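Local atomic coordinates of SorB (Sorangium cellulosum, PDB entry 6B2V), a protein that takes part in making the polyketide antibiotic sorangicin on a trans-acyltransferase assembly line, through a module-nine domain that is a pyran synthase. Residues A[54-57]-A[58-62]; A[201-204]-A[205-208]. All coordinates share one frame; numbering follows the deposited sequence.

Interaction 1: residues A[54-57]-A[58-62]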
loop_
_atom_site.group_PDB
_atom_site.type_symbol
_atom_site.label_atom_id
_atom_site.label_comp_id
_atom_site.label_asym_id
_atom_site.label_seq_id
_atom_site.Cartn_x
_atom_site.Cartn_y
_atom_site.Cartn_z
ATOM N N PHE A 54 -0.096 10.058 -10.307
ATOM C CA PHE A 54 0.356 9.336 -9.115
ATOM C C PHE A 54 1.702 9.805 -8.626
ATOM O O PHE A 54 1.972 9.700 -7.478
ATOM C CB PHE A 54 0.179 7.829 -9.175
ATOM C CG PHE A 54 1.266 7.113 -9.899
ATOM C CD1 PHE A 54 1.233 6.990 -11.244
ATOM C CD2 PHE A 54 2.306 6.587 -9.225
ATOM C CE1 PHE A 54 2.237 6.348 -11.912
ATOM C CE2 PHE A 54 3.318 5.961 -9.877
ATOM C CZ PHE A 54 3.285 5.827 -11.216
ATOM N N LEU A 55 2.591 10.195 -9.531
ATOM C CA LEU A 55 3.860 10.796 -9.170
ATOM C C LEU A 55 3.792 12.263 -8.756
ATOM O O LEU A 55 4.394 12.699 -7.832
ATOM C CB LEU A 55 4.928 10.579 -10.264
ATOM C CG LEU A 55 5.301 9.114 -10.454
ATOM C CD1 LEU A 55 6.090 8.914 -11.731
ATOM C CD2 LEU A 55 6.090 8.616 -9.284
ATOM N N MET A 56 3.024 13.034 -9.500
ATOM C CA MET A 56 2.844 14.439 -9.234
ATOM C C MET A 56 2.187 14.687 -7.894
ATOM O O MET A 56 2.489 15.640 -7.237
ATOM C CB MET A 56 2.067 15.088 -10.342
ATOM C CG MET A 56 2.865 15.135 -11.607
ATOM S SD MET A 56 2.435 16.540 -12.633
ATOM C CE MET A 56 0.865 15.913 -13.117
ATOM N N ASP A 57 1.344 13.751 -7.512
ATOM C CA ASP A 57 0.593 13.787 -6.250
ATOM C C ASP A 57 1.461 13.303 -5.059
ATOM O O ASP A 57 1.007 13.244 -3.962
ATOM C CB ASP A 57 -0.663 12.886 -6.327
ATOM C CG ASP A 57 -1.789 13.442 -7.228
ATOM O OD1 ASP A 57 -1.691 14.570 -7.635
ATOM O OD2 ASP A 57 -2.723 12.695 -7.523
ATOM N N HIS A 58 2.692 12.894 -5.316
ATOM C CA HIS A 58 3.525 12.285 -4.296
ATOM C C HIS A 58 4.980 12.737 -4.283
ATOM O O HIS A 58 5.842 11.956 -4.098
ATOM C CB HIS A 58 3.433 10.761 -4.494
ATOM C CG HIS A 58 3.682 9.953 -3.278
ATOM N ND1 HIS A 58 4.877 9.316 -3.061
ATOM C CD2 HIS A 58 2.910 9.665 -2.220
ATOM C CE1 HIS A 58 4.817 8.662 -1.931
ATOM N NE2 HIS A 58 3.632 8.853 -1.402
ATOM N N GLU A 59 5.224 13.978 -4.638
ATOM C CA GLU A 59 6.549 14.598 -4.639
ATOM C C GLU A 59 7.563 13.927 -5.530
ATOM O O GLU A 59 8.702 13.923 -5.230
ATOM C CB GLU A 59 7.093 14.789 -3.243
ATOM C CG GLU A 59 6.273 15.743 -2.396
ATOM C CD GLU A 59 6.778 15.945 -0.983
ATOM O OE1 GLU A 59 7.691 15.286 -0.569
ATOM O OE2 GLU A 59 6.220 16.792 -0.274
ATOM N N GLN A 60 7.053 13.316 -6.572
ATOM C CA GLN A 60 7.822 12.632 -7.583
ATOM C C GLN A 60 8.448 11.327 -7.134
ATOM O O GLN A 60 9.242 10.778 -7.842
ATOM C CB GLN A 60 8.882 13.520 -8.214
ATOM C CG GLN A 60 8.352 14.833 -8.754
ATOM C CD GLN A 60 7.265 14.698 -9.781
ATOM O OE1 GLN A 60 6.276 15.358 -9.705
ATOM N NE2 GLN A 60 7.473 13.904 -10.745
ATOM N N LEU A 61 8.018 10.847 -5.990
ATOM C CA LEU A 61 8.513 9.617 -5.406
ATOM C C LEU A 61 7.520 8.492 -5.671
ATOM O O LEU A 61 6.403 8.582 -5.349
ATOM C CB LEU A 61 8.730 9.818 -3.909
ATOM C CG LEU A 61 8.994 8.567 -3.087
ATOM C CD1 LEU A 61 10.350 7.998 -3.395
ATOM C CD2 LEU A 61 8.864 8.814 -1.620
ATOM N N PHE A 62 7.980 7.400 -6.260
ATOM C CA PHE A 62 7.081 6.312 -6.588
ATOM C C PHE A 62 6.607 5.743 -5.279
ATOM O O PHE A 62 7.383 5.294 -4.514
ATOM C CB PHE A 62 7.865 5.274 -7.405
ATOM C CG PHE A 62 7.027 4.360 -8.240
ATOM C CD1 PHE A 62 6.454 3.269 -7.707
ATOM C CD2 PHE A 62 6.882 4.575 -9.578
ATOM C CE1 PHE A 62 5.725 2.390 -8.470
ATOM C CE2 PHE A 62 6.120 3.724 -10.355
ATOM C CZ PHE A 62 5.537 2.633 -9.798
HETATM O O HOH W 1 3.703 16.546 -4.711
HETATM O O HOH W 2 5.118 16.534 -7.464
#
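Q60 and H58 both give their backbone N-H to L55 O, and this shared carbonyl ends the short helix 53-56 in the N-terminal half of a double hotdog fold. Q60 N and H58 N approach L55 O from opposite faces of its carbonyl plane, each at 3.0 Å. H58 N stands well above the plane, while Q60 N is only moderately tilted from it. The chain then reverses in a type I' beta turn from H58 to L61, with E59 and Q60 in the left-handed conformation.

From CB, the Q60 side chain folds back over the helix end because it bends at chi2 (-57°). Its CD passes 4.0 Å from L55 O. OE1 continues to M56 CA, 3.6 Å away, with the M56 chain running alongside. A water donates to Q60 OE1 and to M56 O, and a second water joins M56 O to E59 N. At the tip, NE2 donates to I96 O and G50 O, which ties the turn to neighbouring loops.

H58, in the D-H sequence before P63, probably corresponds to the active-site histidine of polyketide dehydratases, whose partner acid comes from the other hotdog; its imidazole probably faces the cleft between the two. The ring is steadied within the turn, as H58 ND1 donates to L61 O at 2.8 Å.

Deeper in, L55 CD2 lies against F62 CA. F54 turns its edge to the face of F62 in an offset edge-to-face pair with planes at 88°; F54 CE2 meets F62 CE2 at 3.6 Å.

Interaction 2: residues A[201-204]-A[205-208]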
loop_
_atom_site.group_PDB
_atom_site.type_symbol
_atom_site.label_atom_id
_atom_site.label_comp_id
_atom_site.label_asym_id
_atom_site.label_seq_id
_atom_site.Cartn_x
_atom_site.Cartn_y
_atom_site.Cartn_z
ATOM N N GLU A 201 -9.839 3.994 -13.589
ATOM C CA GLU A 201 -10.505 2.755 -13.188
ATOM C C GLU A 201 -9.728 1.496 -13.525
ATOM O O GLU A 201 -10.102 0.429 -13.211
ATOM C CB GLU A 201 -11.985 2.693 -13.607
ATOM C CG GLU A 201 -12.780 3.800 -12.931
ATOM C CD GLU A 201 -14.235 3.829 -13.344
ATOM O OE1 GLU A 201 -14.706 4.958 -13.597
ATOM O OE2 GLU A 201 -14.824 2.770 -13.414
ATOM N N ALA A 202 -8.610 1.675 -14.210
ATOM C CA ALA A 202 -7.721 0.559 -14.487
ATOM C C ALA A 202 -7.031 0.044 -13.221
ATOM O O ALA A 202 -6.681 -1.111 -13.092
ATOM C CB ALA A 202 -6.703 0.915 -15.530
ATOM N N PHE A 203 -6.852 0.948 -12.284
ATOM C CA PHE A 203 -6.248 0.576 -11.020
ATOM C C PHE A 203 -7.180 -0.281 -10.158
ATOM O O PHE A 203 -8.335 0.016 -10.120
ATOM C CB PHE A 203 -5.968 1.819 -10.179
ATOM C CG PHE A 203 -4.779 2.639 -10.587
ATOM C CD1 PHE A 203 -3.516 2.129 -10.607
ATOM C CD2 PHE A 203 -4.920 3.962 -10.837
ATOM C CE1 PHE A 203 -2.443 2.913 -10.922
ATOM C CE2 PHE A 203 -3.866 4.750 -11.170
ATOM C CZ PHE A 203 -2.619 4.219 -11.209
ATOM N N LEU A 204 -6.709 -1.351 -9.551
ATOM C CA LEU A 204 -7.512 -2.050 -8.581
ATOM C C LEU A 204 -7.352 -1.209 -7.305
ATOM O O LEU A 204 -8.311 -0.693 -6.777
ATOM C CB LEU A 204 -7.072 -3.454 -8.368
ATOM C CG LEU A 204 -7.815 -4.230 -7.292
ATOM C CD1 LEU A 204 -9.315 -4.073 -7.362
ATOM C CD2 LEU A 204 -7.449 -5.682 -7.351
ATOM N N LEU A 205 -6.108 -1.016 -6.890
ATOM C CA LEU A 205 -5.811 -0.094 -5.805
ATOM C C LEU A 205 -5.061 1.144 -6.351
ATOM O O LEU A 205 -3.907 1.076 -6.568
ATOM C CB LEU A 205 -4.960 -0.744 -4.732
ATOM C CG LEU A 205 -4.690 0.067 -3.466
ATOM C CD1 LEU A 205 -5.971 0.506 -2.781
ATOM C CD2 LEU A 205 -3.834 -0.724 -2.527
ATOM N N ASP A 206 -5.768 2.249 -6.512
ATOM C CA ASP A 206 -5.205 3.507 -6.909
ATOM C C ASP A 206 -4.254 3.906 -5.782
ATOM O O ASP A 206 -4.565 3.803 -4.664
ATOM C CB ASP A 206 -6.326 4.590 -6.999
ATOM C CG ASP A 206 -5.863 5.954 -7.551
ATOM O OD1 ASP A 206 -4.998 6.660 -7.049
ATOM O OD2 ASP A 206 -6.422 6.405 -8.493
ATOM N N PRO A 207 -3.144 4.501 -6.143
ATOM C CA PRO A 207 -2.169 4.888 -5.153
ATOM C C PRO A 207 -2.715 5.882 -4.153
ATOM O O PRO A 207 -2.282 5.865 -3.070
ATOM C CB PRO A 207 -1.035 5.449 -6.000
ATOM C CG PRO A 207 -1.116 4.659 -7.219
ATOM C CD PRO A 207 -2.559 4.473 -7.490
ATOM N N ASN A 208 -3.574 6.772 -4.572
ATOM C CA ASN A 208 -4.106 7.723 -3.620
ATOM C C ASN A 208 -4.934 7.042 -2.510
ATOM O O ASN A 208 -4.874 7.447 -1.383
ATOM C CB ASN A 208 -4.927 8.792 -4.332
ATOM C CG ASN A 208 -4.062 9.831 -5.034
ATOM O OD1 ASN A 208 -2.964 10.014 -4.689
ATOM N ND2 ASN A 208 -4.598 10.455 -6.037
HETATM O O HOH W 3 -8.648 2.243 -6.000
#
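P207 and F203 cross at about a right angle, with the proline set on the phenyl ring just where helix 207-225 begins in the C-terminal hotdog unit. P207 CD lies over the middle of one face of the F203 ring, 3.7 Å from the centroid and 11° off the normal, a CH-pi contact. The ring reaches this place with CG anti to the carbonyl carbon (chi1 -76°), and its CB bears on the backbone of D206, 3.7 Å from D206 N.

D206, which probably occupies the place of the dehydratase aspartate at the start of the hotdog helix, meets the same ring differently. Its carboxylate plane is inclined 54° to the phenyl plane, and OD2 approaches F203 CD2 at 3.7 Å without lying squarely over the face or at the edge. The other oxygen, OD1, turns to the helix: it accepts from N208 N at 2.9 Å through its anti lone pair, making D206 the N-cap residue.

The bend just before the cap is bridged by a water that donates to L204 O and accepts from D206 N. The carboxylate of E69, on helix 64-77, receives L204 N and L205 N, while V65 and A66 of that helix pack against L205 and P207.

The chemistry thus divides by residue. F203 and P207 hold the loop to the helix start by apolar and CH-pi contact, whereas the D206 carboxylate satisfies the N-H of N208 in the first turn of the helix; with OD1 so engaged and OD2 beside the ring, the rotation of the carboxylate is restricted.

Overall arrangement
Interactions 1 and 2 belong to the two different hotdog halves, yet they touch: D57 OD2 probably accepts from N208 ND2, and F54 CB packs on P207 CG. Interaction 2 is the more buried, lying about 11 Å from the centre of the chain, against about 14 Å for interaction 1, which is only partly buried. One closes helix 53-56 and the other opens helix 207-225. Their chemistry differs: 54-62 relies on a shared carbonyl and a tight turn, 201-208 on a carboxylate cap and a ring-proline contact. Helix 64-77, which follows the turn of interaction 1, also packs against interaction 2.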